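PDB 3BRU: regulatory protein, TetR family from Rhodobacter sphaeroides 2.4.1, which represses transcription of its own operon, probably by binding two operator sequences in the promoter. Local coordinates for residues A[29-34]-A[60-65]; A[36-41]-A[54-59]; A[69-74]-A[78-83]; A[135-140]-A[146-151]. All coordinates share one frame; numbering follows the deposited sequence. Where two conformers were deposited one is given.

Contact 1. Residues A[29-34]-A[60-65]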
loop_
_atom_site.group_PDB
_atom_site.type_symbol
_atom_site.label_atom_id
_atom_site.label_comp_id
_atom_site.label_asym_id
_atom_site.label_seq_id
_atom_site.Cartn_x
_atom_site.Cartn_y
_atom_site.Cartn_z
ATOM N N SER A 29 1.396 -33.465 -16.213
ATOM C CA SER A 29 2.256 -33.482 -15.020
ATOM C C SER A 29 2.622 -32.079 -14.534
ATOM O O SER A 29 3.172 -31.923 -13.432
ATOM C CB SER A 29 3.509 -34.365 -15.210
ATOM O OG SER A 29 4.355 -33.935 -16.273
ATOM N N LEU A 30 2.281 -31.061 -15.333
ATOM C CA LEU A 30 2.579 -29.667 -14.995
ATOM C C LEU A 30 1.381 -28.877 -14.391
ATOM O O LEU A 30 1.489 -27.682 -14.203
ATOM C CB LEU A 30 3.174 -28.930 -16.221
ATOM C CG LEU A 30 4.615 -29.230 -16.713
ATOM C CD1 LEU A 30 4.904 -28.610 -18.071
ATOM C CD2 LEU A 30 5.678 -28.781 -15.717
ATOM N N ALA A 31 0.257 -29.544 -14.098
ATOM C CA ALA A 31 -0.992 -28.841 -13.748
ATOM C C ALA A 31 -0.871 -27.941 -12.508
ATOM O O ALA A 31 -1.313 -26.773 -12.564
ATOM C CB ALA A 31 -2.182 -29.792 -13.631
ATOM N N HIS A 32 -0.288 -28.462 -11.415
ATOM C CA HIS A 32 -0.057 -27.680 -10.211
ATOM C C HIS A 32 0.863 -26.472 -10.424
ATOM O O HIS A 32 0.494 -25.352 -10.015
ATOM C CB HIS A 32 0.532 -28.539 -9.123
ATOM C CG HIS A 32 0.611 -27.862 -7.790
ATOM N ND1 HIS A 32 1.782 -27.336 -7.291
ATOM C CD2 HIS A 32 -0.336 -27.634 -6.847
ATOM C CE1 HIS A 32 1.554 -26.818 -6.096
ATOM N NE2 HIS A 32 0.280 -26.994 -5.801
ATOM N N GLN A 33 2.051 -26.658 -11.029
ATOM C CA GLN A 33 2.859 -25.467 -11.281
ATOM C C GLN A 33 2.167 -24.444 -12.159
ATOM O O GLN A 33 2.361 -23.268 -11.931
ATOM C CB GLN A 33 4.335 -25.691 -11.661
ATOM C CG GLN A 33 4.772 -25.874 -13.108
ATOM C CD GLN A 33 4.667 -24.692 -14.082
ATOM O OE1 GLN A 33 4.437 -24.929 -15.252
ATOM N NE2 GLN A 33 4.863 -23.464 -13.638
ATOM N N SER A 34 1.379 -24.880 -13.140
ATOM C CA SER A 34 0.717 -23.965 -14.054
ATOM C C SER A 34 -0.276 -23.110 -13.279
ATOM O O SER A 34 -0.393 -21.908 -13.544
ATOM C CB SER A 34 -0.052 -24.699 -15.152
ATOM O OG SER A 34 0.816 -25.493 -15.902
ATOM N N ALA A 60 -3.718 -20.850 -17.162
ATOM C CA ALA A 60 -2.965 -22.058 -16.858
ATOM C C ALA A 60 -3.166 -23.177 -17.903
ATOM O O ALA A 60 -2.320 -24.080 -17.988
ATOM C CB ALA A 60 -3.306 -22.556 -15.481
ATOM N N ARG A 61 -4.257 -23.091 -18.697
ATOM C CA ARG A 61 -4.632 -24.124 -19.661
ATOM C C ARG A 61 -4.739 -25.492 -18.979
ATOM O O ARG A 61 -4.241 -26.493 -19.496
ATOM C CB ARG A 61 -3.648 -24.174 -20.842
ATOM C CG ARG A 61 -3.487 -22.852 -21.594
ATOM C CD ARG A 61 -2.327 -22.891 -22.604
ATOM N NE ARG A 61 -1.810 -21.542 -22.855
ATOM C CZ ARG A 61 -0.798 -20.985 -22.187
ATOM N NH1 ARG A 61 -0.418 -19.745 -22.481
ATOM N NH2 ARG A 61 -0.161 -21.661 -21.225
ATOM N N VAL A 62 -5.374 -25.526 -17.796
ATOM C CA VAL A 62 -5.642 -26.788 -17.075
ATOM C C VAL A 62 -7.162 -26.924 -16.885
ATOM O O VAL A 62 -7.853 -25.902 -16.739
ATOM C CB VAL A 62 -4.888 -26.950 -15.713
ATOM C CG1 VAL A 62 -3.582 -26.135 -15.658
ATOM C CG2 VAL A 62 -5.767 -26.597 -14.573
ATOM N N PRO A 63 -7.702 -28.169 -16.999
ATOM C CA PRO A 63 -9.136 -28.414 -16.715
ATOM C C PRO A 63 -9.591 -28.167 -15.251
ATOM O O PRO A 63 -8.811 -28.320 -14.302
ATOM C CB PRO A 63 -9.321 -29.884 -17.107
ATOM C CG PRO A 63 -7.945 -30.476 -17.081
ATOM C CD PRO A 63 -7.024 -29.388 -17.496
ATOM N N LYS A 64 -10.864 -27.810 -15.094
ATOM C CA LYS A 64 -11.476 -27.486 -13.802
ATOM C C LYS A 64 -11.327 -28.620 -12.748
ATOM O O LYS A 64 -11.142 -28.375 -11.548
ATOM C CB LYS A 64 -12.952 -27.151 -14.039
ATOM C CG LYS A 64 -13.591 -26.335 -12.915
ATOM C CD LYS A 64 -15.070 -25.972 -13.208
ATOM C CE LYS A 64 -15.239 -24.620 -14.017
ATOM N NZ LYS A 64 -14.880 -23.337 -13.270
ATOM N N GLY A 65 -11.406 -29.854 -13.224
ATOM C CA GLY A 65 -11.235 -31.011 -12.382
ATOM C C GLY A 65 -9.853 -31.087 -11.768
ATOM O O GLY A 65 -9.703 -31.676 -10.695
#
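S34, on the first turn of helix 31-45, meets A60, which ends helix 53-60, and V62 of the turn that follows, within the predicted helix-turn-helix motif. Its CB does most of the touching, lying 3.8 Å from V62 CG1 and 3.9 Å from A60 CB. The hydroxyl is turned back along its own helix: with OG anti to the carbonyl carbon (chi1 -60°), it reaches L30 O at 2.9 Å. OG sits above the carbonyl plane of L30, 50° out of it, and L30 O also accepts from S34 N, so one oxygen takes two donors from one residue. A serine suits the place because it is slim enough for the turn to come near and can satisfy its own polar atom. An alanine here lacks OG, so L30 O would probably be left with the backbone N-H as its one donor from this position. The small methyl of A60 points at the helix and comes within 3.6 Å of S34 O. V62 leans in with one branch: its chi1 of -26° turns CG1 toward S34 CB, and CG1 also lies 3.9 Å from A31 O. R61, with positive phi, lets the chain leave helix 53-60 and turn toward V62. Beyond the contact, A60 and V62 also pack on L35 of helix 31-45, and V62 touches L57 of helix 53-60, placing the turn against both helices as helix 64-70 begins.

Contact 2. Residues A[36-41]-A[54-59]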
loop_
_atom_site.group_PDB
_atom_site.type_symbol
_atom_site.label_atom_id
_atom_site.label_comp_id
_atom_site.label_asym_id
_atom_site.label_seq_id
_atom_site.Cartn_x
_atom_site.Cartn_y
_atom_site.Cartn_z
ATOM N N ILE A 36 -0.290 -22.419 -9.937
ATOM C CA ILE A 36 0.434 -21.493 -9.080
ATOM C C ILE A 36 1.003 -20.304 -9.877
ATOM O O ILE A 36 0.821 -19.133 -9.474
ATOM C CB ILE A 36 1.527 -22.226 -8.330
ATOM C CG1 ILE A 36 0.905 -23.267 -7.378
ATOM C CG2 ILE A 36 2.496 -21.232 -7.635
ATOM C CD1 ILE A 36 0.225 -22.705 -6.112
ATOM N N ARG A 37 1.668 -20.610 -11.000
ATOM C CA ARG A 37 2.190 -19.606 -11.922
ATOM C C ARG A 37 1.133 -18.572 -12.330
ATOM O O ARG A 37 1.343 -17.349 -12.172
ATOM C CB ARG A 37 2.728 -20.258 -13.188
ATOM C CG ARG A 37 3.123 -19.218 -14.254
ATOM C CD ARG A 37 4.612 -18.875 -14.213
ATOM N NE ARG A 37 5.158 -18.695 -12.860
ATOM C CZ ARG A 37 5.574 -17.529 -12.352
ATOM N NH1 ARG A 37 5.509 -16.422 -13.089
ATOM N NH2 ARG A 37 6.076 -17.472 -11.114
ATOM N N ALA A 38 0.018 -19.057 -12.878
ATOM C CA ALA A 38 -1.048 -18.208 -13.302
ATOM C C ALA A 38 -1.605 -17.431 -12.113
ATOM O O ALA A 38 -2.004 -16.299 -12.263
ATOM C CB ALA A 38 -2.146 -19.045 -13.966
ATOM N N GLY A 39 -1.659 -18.049 -10.931
ATOM C CA GLY A 39 -2.146 -17.384 -9.747
ATOM C C GLY A 39 -1.271 -16.217 -9.375
ATOM O O GLY A 39 -1.795 -15.104 -9.171
ATOM N N LEU A 40 0.049 -16.465 -9.271
ATOM C CA LEU A 40 1.059 -15.451 -8.931
ATOM C C LEU A 40 1.070 -14.319 -9.919
ATOM O O LEU A 40 1.110 -13.153 -9.508
ATOM C CB LEU A 40 2.474 -16.031 -8.796
ATOM C CG LEU A 40 2.706 -17.022 -7.641
ATOM C CD1 LEU A 40 4.042 -17.723 -7.742
ATOM C CD2 LEU A 40 2.506 -16.391 -6.228
ATOM N N GLU A 41 0.992 -14.630 -11.201
ATOM C CA GLU A 41 1.001 -13.587 -12.216
ATOM C C GLU A 41 -0.210 -12.678 -12.133
ATOM O O GLU A 41 -0.067 -11.462 -12.171
ATOM C CB GLU A 41 1.147 -14.174 -13.620
ATOM C CG GLU A 41 2.532 -14.784 -13.861
ATOM C CD GLU A 41 2.660 -15.486 -15.221
ATOM O OE1 GLU A 41 1.626 -15.521 -15.933
ATOM O OE2 GLU A 41 3.770 -16.017 -15.573
ATOM N N ASP A 54 -12.119 -19.071 -13.365
ATOM C CA ASP A 54 -12.109 -19.329 -14.796
ATOM C C ASP A 54 -10.969 -18.629 -15.507
ATOM O O ASP A 54 -10.372 -19.198 -16.406
ATOM C CB ASP A 54 -13.415 -18.917 -15.462
ATOM C CG ASP A 54 -14.573 -19.817 -15.100
ATOM O OD1 ASP A 54 -14.353 -20.946 -14.580
ATOM O OD2 ASP A 54 -15.735 -19.382 -15.353
ATOM N N GLU A 55 -10.679 -17.395 -15.125
ATOM C CA GLU A 55 -9.535 -16.666 -15.697
ATOM C C GLU A 55 -8.199 -17.389 -15.415
ATOM O O GLU A 55 -7.372 -17.520 -16.296
ATOM C CB GLU A 55 -9.540 -15.208 -15.202
ATOM C CG GLU A 55 -8.248 -14.407 -15.404
ATOM C CD GLU A 55 -8.353 -12.917 -14.931
ATOM O OE1 GLU A 55 -9.492 -12.381 -14.757
ATOM O OE2 GLU A 55 -7.278 -12.265 -14.767
ATOM N N ILE A 56 -8.017 -17.866 -14.186
ATOM C CA ILE A 56 -6.842 -18.682 -13.811
ATOM C C ILE A 56 -6.738 -19.943 -14.678
ATOM O O ILE A 56 -5.648 -20.245 -15.183
ATOM C CB ILE A 56 -6.842 -19.097 -12.288
ATOM C CG1 ILE A 56 -6.710 -17.870 -11.362
ATOM C CG2 ILE A 56 -5.802 -20.192 -11.967
ATOM C CD1 ILE A 56 -5.628 -16.905 -11.737
ATOM N N LEU A 57 -7.843 -20.671 -14.848
ATOM C CA LEU A 57 -7.834 -21.906 -15.624
ATOM C C LEU A 57 -7.428 -21.645 -17.079
ATOM O O LEU A 57 -6.643 -22.415 -17.668
ATOM C CB LEU A 57 -9.218 -22.580 -15.591
ATOM C CG LEU A 57 -9.739 -23.052 -14.237
ATOM C CD1 LEU A 57 -11.071 -23.818 -14.413
ATOM C CD2 LEU A 57 -8.680 -23.863 -13.499
ATOM N N LYS A 58 -8.005 -20.584 -17.654
ATOM C CA LYS A 58 -7.739 -20.185 -19.020
ATOM C C LYS A 58 -6.266 -19.783 -19.221
ATOM O O LYS A 58 -5.661 -20.124 -20.213
ATOM C CB LYS A 58 -8.698 -19.062 -19.437
ATOM C CG LYS A 58 -8.572 -18.615 -20.898
ATOM C CD LYS A 58 -9.541 -17.461 -21.226
ATOM C CE LYS A 58 -9.242 -16.864 -22.603
ATOM N NZ LYS A 58 -10.485 -16.356 -23.286
ATOM N N ALA A 59 -5.686 -19.065 -18.276
ATOM C CA ALA A 59 -4.268 -18.755 -18.345
ATOM C C ALA A 59 -3.364 -19.995 -18.121
ATOM O O ALA A 59 -2.376 -20.172 -18.824
ATOM C CB ALA A 59 -3.937 -17.614 -17.355
#
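A38 of helix 31-45 faces I56 and A59 of helix 53-60, the first helix of the predicted helix-turn-helix motif. The short helical segments cross at 122° with their axes 8.8 Å apart, a distance at which A38, G39 and A59 fit without bulk between the backbones. The tight part belongs to I56. Its CG1 stands anti to the carbonyl carbon (chi1 -65°), and the terminal CD1 reaches A38 O at 3.7 Å and G39 CA at 4.0 Å. G39 offers bare backbone to that methyl, and the branched isoleucine suits the spot because CG2 can meet the A38 methyl, at 4.3 Å from A38 CB, while CD1 reaches past it. I56 also packs on F77 of helix 74-97. At the looser margin, A38 CB lies 4.1 Å from A59 CB.

The solvent side is polar. R37 is exposed and forms a salt bridge with E41 one turn later, R37 NH1 to E41 OE2 at 3.1 Å, nearly in the guanidinium plane and on the anti side of the carboxylate. D54 is likewise exposed and pairs with K64 of helix 64-70. Between the two segments, therefore, attraction rests on apolar contact and close fit, whereas the salt bridges, R37 with E41 and D54 with K64, lie apart from it.

Contact 3. Residues A[69-74]-A[78-83]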
loop_
_atom_site.group_PDB
_atom_site.type_symbol
_atom_site.label_atom_id
_atom_site.label_comp_id
_atom_site.label_asym_id
_atom_site.label_seq_id
_atom_site.Cartn_x
_atom_site.Cartn_y
_atom_site.Cartn_z
ATOM N N HIS A 69 -8.890 -30.899 -7.767
ATOM C CA HIS A 69 -8.048 -31.950 -7.243
ATOM C C HIS A 69 -7.148 -31.416 -6.134
ATOM O O HIS A 69 -6.952 -32.074 -5.110
ATOM C CB HIS A 69 -7.185 -32.524 -8.366
ATOM C CG HIS A 69 -6.310 -33.662 -7.930
ATOM N ND1 HIS A 69 -6.816 -34.904 -7.598
ATOM C CD2 HIS A 69 -4.965 -33.751 -7.775
ATOM C CE1 HIS A 69 -5.820 -35.712 -7.269
ATOM N NE2 HIS A 69 -4.687 -35.035 -7.364
ATOM N N TYR A 70 -6.607 -30.217 -6.347
ATOM C CA TYR A 70 -5.616 -29.629 -5.485
ATOM C C TYR A 70 -6.202 -28.644 -4.489
ATOM O O TYR A 70 -5.695 -28.525 -3.385
ATOM C CB TYR A 70 -4.543 -28.946 -6.343
ATOM C CG TYR A 70 -3.647 -29.921 -7.099
ATOM C CD1 TYR A 70 -2.728 -30.736 -6.418
ATOM C CD2 TYR A 70 -3.721 -30.043 -8.488
ATOM C CE1 TYR A 70 -1.893 -31.636 -7.115
ATOM C CE2 TYR A 70 -2.917 -30.946 -9.184
ATOM C CZ TYR A 70 -1.996 -31.730 -8.494
ATOM O OH TYR A 70 -1.194 -32.600 -9.172
ATOM N N PHE A 71 -7.239 -27.907 -4.864
ATOM C CA PHE A 71 -7.700 -26.794 -4.010
ATOM C C PHE A 71 -9.178 -26.933 -3.800
ATOM O O PHE A 71 -9.881 -27.348 -4.724
ATOM C CB PHE A 71 -7.363 -25.435 -4.647
ATOM C CG PHE A 71 -5.906 -25.310 -5.057
ATOM C CD1 PHE A 71 -4.895 -25.276 -4.092
ATOM C CD2 PHE A 71 -5.551 -25.271 -6.406
ATOM C CE1 PHE A 71 -3.572 -25.179 -4.470
ATOM C CE2 PHE A 71 -4.231 -25.171 -6.785
ATOM C CZ PHE A 71 -3.239 -25.115 -5.823
ATOM N N ARG A 72 -9.672 -26.661 -2.596
ATOM C CA ARG A 72 -11.103 -26.890 -2.446
ATOM C C ARG A 72 -11.939 -25.763 -2.991
ATOM O O ARG A 72 -13.054 -25.979 -3.426
ATOM C CB ARG A 72 -11.575 -27.391 -1.073
ATOM C CG ARG A 72 -10.801 -27.020 0.121
ATOM C CD ARG A 72 -11.684 -27.405 1.323
ATOM N NE ARG A 72 -10.971 -27.388 2.603
ATOM C CZ ARG A 72 -10.482 -26.292 3.194
ATOM N NH1 ARG A 72 -10.597 -25.088 2.622
ATOM N NH2 ARG A 72 -9.861 -26.404 4.362
ATOM N N ASN A 73 -11.356 -24.579 -3.017
ATOM C CA ASN A 73 -12.003 -23.374 -3.531
ATOM C C ASN A 73 -10.955 -22.279 -3.759
ATOM O O ASN A 73 -9.761 -22.468 -3.452
ATOM C CB ASN A 73 -13.095 -22.873 -2.562
ATOM C CG ASN A 73 -12.652 -22.888 -1.084
ATOM O OD1 ASN A 73 -11.492 -22.650 -0.735
ATOM N ND2 ASN A 73 -13.586 -23.187 -0.216
ATOM N N LYS A 74 -11.423 -21.139 -4.274
ATOM C CA LYS A 74 -10.588 -19.948 -4.481
ATOM C C LYS A 74 -9.814 -19.531 -3.203
ATOM O O LYS A 74 -8.648 -19.171 -3.272
ATOM C CB LYS A 74 -11.461 -18.812 -5.026
ATOM C CG LYS A 74 -10.717 -17.707 -5.726
ATOM C CD LYS A 74 -11.461 -16.358 -5.555
ATOM C CE LYS A 74 -10.938 -15.281 -6.480
ATOM N NZ LYS A 74 -11.817 -14.016 -6.420
ATOM N N GLY A 78 -5.865 -19.172 -3.003
ATOM C CA GLY A 78 -5.235 -17.970 -2.463
ATOM C C GLY A 78 -4.238 -18.191 -1.318
ATOM O O GLY A 78 -3.163 -17.597 -1.330
ATOM N N LEU A 79 -4.562 -19.031 -0.325
ATOM C CA LEU A 79 -3.603 -19.356 0.750
ATOM C C LEU A 79 -2.384 -20.134 0.300
ATOM O O LEU A 79 -1.292 -19.935 0.817
ATOM C CB LEU A 79 -4.281 -20.111 1.895
ATOM C CG LEU A 79 -5.265 -19.291 2.738
ATOM C CD1 LEU A 79 -6.162 -20.231 3.545
ATOM C CD2 LEU A 79 -4.522 -18.343 3.653
ATOM N N ALA A 80 -2.579 -21.038 -0.648
ATOM C CA ALA A 80 -1.491 -21.748 -1.295
ATOM C C ALA A 80 -0.579 -20.783 -2.040
ATOM O O ALA A 80 0.633 -21.002 -2.090
ATOM C CB ALA A 80 -2.035 -22.821 -2.278
ATOM N N LEU A 81 -1.157 -19.744 -2.653
ATOM C CA LEU A 81 -0.343 -18.748 -3.368
ATOM C C LEU A 81 0.502 -17.939 -2.417
ATOM O O LEU A 81 1.615 -17.624 -2.750
ATOM C CB LEU A 81 -1.175 -17.806 -4.254
ATOM C CG LEU A 81 -1.921 -18.446 -5.414
ATOM C CD1 LEU A 81 -2.886 -17.428 -6.027
ATOM C CD2 LEU A 81 -0.956 -19.009 -6.444
ATOM N N ILE A 82 -0.052 -17.573 -1.265
ATOM C CA ILE A 82 0.720 -16.886 -0.232
ATOM C C ILE A 82 1.894 -17.775 0.249
ATOM O O ILE A 82 3.024 -17.300 0.334
ATOM C CB ILE A 82 -0.162 -16.470 0.973
ATOM C CG1 ILE A 82 -1.161 -15.391 0.596
ATOM C CG2 ILE A 82 0.687 -16.002 2.152
ATOM C CD1 ILE A 82 -2.347 -15.354 1.595
ATOM N N GLU A 83 1.630 -19.049 0.550
ATOM C CA GLU A 83 2.711 -20.002 0.895
ATOM C C GLU A 83 3.753 -20.138 -0.210
ATOM O O GLU A 83 4.940 -20.262 0.076
ATOM C CB GLU A 83 2.161 -21.370 1.280
ATOM C CG GLU A 83 1.409 -21.334 2.588
ATOM C CD GLU A 83 0.461 -22.539 2.828
ATOM O OE1 GLU A 83 0.071 -23.260 1.858
ATOM O OE2 GLU A 83 0.101 -22.767 4.017
#
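F71 and A80 meet where the chain leaves helix 64-70, the second helix of the predicted helix-turn-helix motif, and turns into helix 74-97. The phenylalanine ring makes the apolar half of the contact and can be followed outward. Its CB points toward helix 74-97, and CG is set anti to the carbonyl carbon (chi1 -51°). Past CG, F71 CD1 comes within 4.2 Å of A80 CB, and F71 CE1 is closer still to A80 CB at 3.6 Å; the methyl approaches the ring obliquely. Farther out, CZ touches H32 CD2 and I36 CD1, both on helix 31-45. One ring face is covered by Y70 CB, 3.7 Å above the centre of the F71 ring. A large flat apolar residue suits this junction, since it can reach several helices at once, and the small methyl of A80 probably lets the ring come this near. F67 and F77 add further aromatic contacts.

N73 stands at the N-cap, its OD1 accepting from D76 N. The CB of K74 points away from segment 78-83; its NZ bonds to Y48 O and makes a cation-pi contact with the Y48 ring. Its carbonyl accepts a first-turn helical bond: G78 N donates to K74 O at 2.8 Å with an N-H...O angle of 176°.

Contact 4. Residues A[135-140]-A[146-151]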
loop_
_atom_site.group_PDB
_atom_site.type_symbol
_atom_site.label_atom_id
_atom_site.label_comp_id
_atom_site.label_asym_id
_atom_site.label_seq_id
_atom_site.Cartn_x
_atom_site.Cartn_y
_atom_site.Cartn_z
ATOM N N GLN A 135 -3.799 -4.807 1.202
ATOM C CA GLN A 135 -4.685 -3.702 0.889
ATOM C C GLN A 135 -6.158 -4.085 0.681
ATOM O O GLN A 135 -7.037 -3.307 1.048
ATOM C CB GLN A 135 -4.172 -2.925 -0.326
ATOM C CG GLN A 135 -4.802 -1.553 -0.475
ATOM C CD GLN A 135 -4.327 -0.533 0.575
ATOM O OE1 GLN A 135 -4.527 -0.724 1.774
ATOM N NE2 GLN A 135 -3.747 0.585 0.109
ATOM N N GLU A 136 -6.446 -5.243 0.089
ATOM C CA GLU A 136 -7.857 -5.626 -0.077
ATOM C C GLU A 136 -8.438 -6.531 1.021
ATOM O O GLU A 136 -9.466 -7.177 0.825
ATOM C CB GLU A 136 -8.120 -6.207 -1.471
ATOM C CG GLU A 136 -7.417 -7.506 -1.760
ATOM C CD GLU A 136 -7.314 -7.785 -3.277
ATOM O OE1 GLU A 136 -6.182 -8.193 -3.701
ATOM O OE2 GLU A 136 -8.341 -7.585 -4.024
HETATM N N MSE A 137 -7.781 -6.559 2.175
HETATM C CA MSE A 137 -8.181 -7.381 3.302
HETATM C C MSE A 137 -9.700 -7.326 3.631
HETATM O O MSE A 137 -10.272 -8.347 3.990
HETATM C CB MSE A 137 -7.319 -7.040 4.526
HETATM C CG MSE A 137 -7.488 -8.008 5.718
HETATM SE SE MSE A 137 -7.080 -9.899 5.382
HETATM C CE MSE A 137 -8.810 -10.772 5.883
ATOM N N GLY A 138 -10.356 -6.167 3.495
ATOM C CA GLY A 138 -11.792 -6.082 3.759
ATOM C C GLY A 138 -12.638 -7.038 2.905
ATOM O O GLY A 138 -13.754 -7.410 3.307
ATOM N N ALA A 139 -12.127 -7.450 1.734
ATOM C CA ALA A 139 -12.897 -8.319 0.836
ATOM C C ALA A 139 -12.433 -9.792 0.859
ATOM O O ALA A 139 -12.942 -10.619 0.087
ATOM C CB ALA A 139 -12.896 -7.761 -0.591
ATOM N N LEU A 140 -11.497 -10.110 1.760
ATOM C CA LEU A 140 -10.882 -11.429 1.838
ATOM C C LEU A 140 -11.469 -12.267 2.959
ATOM O O LEU A 140 -11.904 -11.721 3.958
ATOM C CB LEU A 140 -9.358 -11.303 2.041
ATOM C CG LEU A 140 -8.592 -10.660 0.877
ATOM C CD1 LEU A 140 -7.091 -10.717 1.182
ATOM C CD2 LEU A 140 -8.921 -11.271 -0.528
ATOM N N ALA A 146 -4.005 -13.520 9.235
ATOM C CA ALA A 146 -2.867 -14.093 9.933
ATOM C C ALA A 146 -1.808 -14.593 8.952
ATOM O O ALA A 146 -0.596 -14.527 9.232
ATOM C CB ALA A 146 -3.337 -15.234 10.836
ATOM N N ALA A 147 -2.254 -15.102 7.802
ATOM C CA ALA A 147 -1.317 -15.625 6.827
ATOM C C ALA A 147 -0.517 -14.459 6.250
ATOM O O ALA A 147 0.710 -14.529 6.184
ATOM C CB ALA A 147 -2.028 -16.390 5.755
ATOM N N LEU A 148 -1.199 -13.362 5.886
ATOM C CA LEU A 148 -0.501 -12.188 5.335
ATOM C C LEU A 148 0.421 -11.526 6.365
ATOM O O LEU A 148 1.567 -11.188 6.049
ATOM C CB LEU A 148 -1.463 -11.170 4.748
ATOM C CG LEU A 148 -2.274 -11.581 3.518
ATOM C CD1 LEU A 148 -3.410 -10.534 3.404
ATOM C CD2 LEU A 148 -1.355 -11.713 2.203
ATOM N N ILE A 149 -0.074 -11.349 7.583
ATOM C CA ILE A 149 0.709 -10.738 8.649
ATOM C C ILE A 149 1.951 -11.605 8.970
ATOM O O ILE A 149 3.044 -11.077 9.243
ATOM C CB ILE A 149 -0.156 -10.464 9.920
ATOM C CG1 ILE A 149 -1.262 -9.447 9.613
ATOM C CG2 ILE A 149 0.703 -9.885 11.051
ATOM C CD1 ILE A 149 -2.243 -9.176 10.808
ATOM N N GLY A 150 1.780 -12.921 8.937
ATOM C CA GLY A 150 2.861 -13.864 9.203
ATOM C C GLY A 150 4.043 -13.666 8.272
ATOM O O GLY A 150 5.200 -13.639 8.725
ATOM N N VAL A 151 3.770 -13.522 6.975
ATOM C CA VAL A 151 4.822 -13.353 5.966
ATOM C C VAL A 151 5.615 -12.030 6.189
ATOM O O VAL A 151 6.854 -12.018 6.183
ATOM C CB VAL A 151 4.203 -13.373 4.561
ATOM C CG1 VAL A 151 5.212 -13.080 3.510
ATOM C CG2 VAL A 151 3.500 -14.734 4.278
#
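L148 of helix 143-167 receives M137 and L140 from the linker that follows helix 129-135, the connection between two helices of the TetR-type C-terminal domain. L148 has the most area buried here, with M137 next and L140 third, and all three side chains are directed into the interface. One methyl, L148 CD1, serves both partners: L148 CD1 lies 4.2 Å from SE of M137, present as selenomethionine, and 4.3 Å from CD1 of L140. A leucine fits this place because its forked end can spend one branch on the linker while the other faces elsewhere; L148 CD2 packs against I82 CD1 on helix 74-97. M137 is long and flexible, with CG anti to the backbone N (chi1 -170°) and a bend at the next bond (chi2 59°) carrying the selenium to the leucine. It also packs on L198 of the second subunit, so this side chain joins the linker both to its own helix bundle and to the other copy. L140 brings a shorter branched chain, and its side chain also touches L133 and Y48.

The linker makes a short 3-10 turn ending at A139 before extending at L140. The carboxylate of E136, buried in the assembly, is satisfied by S49 OG and Y48 N. Along this turn, A139 N bonds to E136 O at 2.8 Å, and L140 N to M137 O at 3.1 Å.

From the N terminus, helix 31-45 takes part first in contact 1 and then in contact 2. Contact 2 closes the shorter loop, bringing back helix 53-60; contact 1 closes the longer one around it, so the two nest. Contact 3 follows in series, a short closure between the end of helix 64-70 and helix 74-97, and L81 of the latter packs on I36 and G39 of contact 2. These three tie together the DNA-binding domain. Contact 4 closes much later, in the C-terminal domain, and does not touch contacts 1 and 2. It meets contact 3 through I82 and L79, which pack against A147, L148 and V151, making helix 74-97 the bridge between the domains.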